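PDB 2GHB: maltose ABC transporter, periplasmic maltose-binding protein from Thermotoga maritima, which probably binds maltose and related maltodextrins in the periplasm and delivers them to the membrane components of an ABC transporter. Local coordinates for residues P105-A110 with D299-S304. Residues are numbered along the deposited sequence; the frame is centred on the assembly and turned at random.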
# COMPACT_ATOMS: atom_id res chain seq x y z
N PRO A 105 -8.25 8.50 -4.87
CA PRO A 105 -6.85 8.06 -4.84
C PRO A 105 -6.17 8.25 -6.22
O PRO A 105 -6.82 8.11 -7.23
CB PRO A 105 -6.99 6.56 -4.53
CG PRO A 105 -8.24 6.18 -5.14
CD PRO A 105 -9.17 7.37 -5.00
N TYR A 106 -4.90 8.56 -6.23
CA TYR A 106 -4.14 8.64 -7.48
C TYR A 106 -2.94 7.67 -7.58
O TYR A 106 -2.37 7.51 -8.68
CB TYR A 106 -3.62 10.03 -7.71
CG TYR A 106 -2.68 10.54 -6.66
CD1 TYR A 106 -1.31 10.35 -6.78
CD2 TYR A 106 -3.13 11.26 -5.57
CE1 TYR A 106 -0.43 10.84 -5.85
CE2 TYR A 106 -2.24 11.76 -4.60
CZ TYR A 106 -0.91 11.55 -4.75
OH TYR A 106 -0.00 12.02 -3.81
N ALA A 107 -2.56 7.03 -6.47
CA ALA A 107 -1.38 6.17 -6.43
C ALA A 107 -1.50 5.15 -5.33
O ALA A 107 -1.99 5.47 -4.24
CB ALA A 107 -0.12 7.00 -6.22
N MET A 108 -0.99 3.94 -5.60
CA MET A 108 -0.93 2.83 -4.65
C MET A 108 0.54 2.38 -4.52
O MET A 108 1.39 2.69 -5.36
CB MET A 108 -1.74 1.64 -5.14
CG MET A 108 -3.22 1.83 -5.24
SD MET A 108 -4.11 0.32 -5.65
CE MET A 108 -3.54 -0.08 -7.30
N GLU A 109 0.82 1.65 -3.45
CA GLU A 109 2.14 1.15 -3.13
C GLU A 109 2.00 -0.17 -2.41
O GLU A 109 1.40 -0.22 -1.34
CB GLU A 109 2.86 2.12 -2.21
CG GLU A 109 4.36 1.89 -2.12
CD GLU A 109 5.06 2.98 -1.33
OE1 GLU A 109 4.69 3.20 -0.16
OE2 GLU A 109 5.96 3.64 -1.89
N ALA A 110 2.50 -1.25 -3.00
CA ALA A 110 2.60 -2.54 -2.29
C ALA A 110 3.83 -3.34 -2.71
O ALA A 110 4.47 -3.03 -3.73
CB ALA A 110 1.35 -3.35 -2.47
N ASP A 299 4.73 11.42 -12.31
CA ASP A 299 5.30 10.70 -11.16
C ASP A 299 4.82 9.27 -11.21
O ASP A 299 3.73 8.96 -10.70
CB ASP A 299 4.87 11.37 -9.86
CG ASP A 299 5.59 10.83 -8.63
OD1 ASP A 299 6.41 9.89 -8.73
OD2 ASP A 299 5.32 11.38 -7.54
N PRO A 300 5.61 8.38 -11.84
CA PRO A 300 5.15 7.02 -12.13
C PRO A 300 4.94 6.09 -10.92
O PRO A 300 5.60 5.06 -10.78
CB PRO A 300 6.25 6.45 -13.06
CG PRO A 300 7.16 7.53 -13.35
CD PRO A 300 6.96 8.64 -12.36
N ARG A 301 3.94 6.40 -10.12
CA ARG A 301 3.54 5.53 -9.03
C ARG A 301 2.41 4.63 -9.47
O ARG A 301 1.65 5.03 -10.36
CB ARG A 301 3.07 6.39 -7.88
CG ARG A 301 4.19 7.15 -7.29
CD ARG A 301 3.69 8.25 -6.42
NE ARG A 301 4.84 8.95 -5.89
CZ ARG A 301 5.37 8.74 -4.69
NH1 ARG A 301 4.87 7.85 -3.85
NH2 ARG A 301 6.45 9.44 -4.34
N LEU A 302 2.26 3.46 -8.83
CA LEU A 302 1.22 2.50 -9.23
C LEU A 302 -0.14 3.22 -9.33
O LEU A 302 -0.55 3.85 -8.36
CB LEU A 302 1.08 1.31 -8.25
CG LEU A 302 2.36 0.68 -7.70
CD1 LEU A 302 2.03 -0.48 -6.80
CD2 LEU A 302 3.27 0.26 -8.82
N PRO A 303 -0.82 3.13 -10.48
CA PRO A 303 -2.06 3.88 -10.69
C PRO A 303 -3.21 3.35 -9.85
O PRO A 303 -3.28 2.15 -9.54
CB PRO A 303 -2.35 3.68 -12.18
CG PRO A 303 -1.66 2.43 -12.54
CD PRO A 303 -0.46 2.34 -11.67
N SER A 304 -4.12 4.26 -9.50
CA SER A 304 -5.35 3.92 -8.78
C SER A 304 -6.48 3.48 -9.72
O SER A 304 -7.49 2.96 -9.25
CB SER A 304 -5.80 5.15 -7.99
OG SER A 304 -6.04 6.23 -8.89
O HOH W 1 -0.19 7.33 -10.21
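Met108 N gives its hydrogen to Leu302 O at 2.8 Å, nearly straight at 159°, and the same oxygen lies 3.1 Å from Ala107 CA in a CA-H...O contact. Ser304 OG donates to Pro105 O at 2.6 Å, approaching from above the carbonyl plane; a chi1 of 60° swings the hydroxyl back over its own backbone and onto the strand. A water sits between Tyr106 O and Arg301 O, within hydrogen-bonding distance of each.

Leu302 lays CB, CG and CD1 along the Met108 carbonyl in van der Waals contact, and Met108 brings CE to Pro303 O. The apolar pairs are Met108 CB with Leu302 CB (4.2 Å) and Ala107 CB with Arg301 CB (3.6 Å).

Charge lies at the margin: Arg301 NE forms a salt bridge with Asp299 OD2 (3.0 Å), probably steadying the extended side chain.

In this buried part of a periplasmic-binding-protein fold, the chain leaving helix 289-298 returns through the short, weakly bonded strand 302-303 against strand 100-116. Tyr106 and Ala107 form a classic beta bulge opposite Gln264 of strand 260-268, while helix 89-94 packs on Pro105 and Met108, and helix 316-327 on Met108, Leu302 and Pro303.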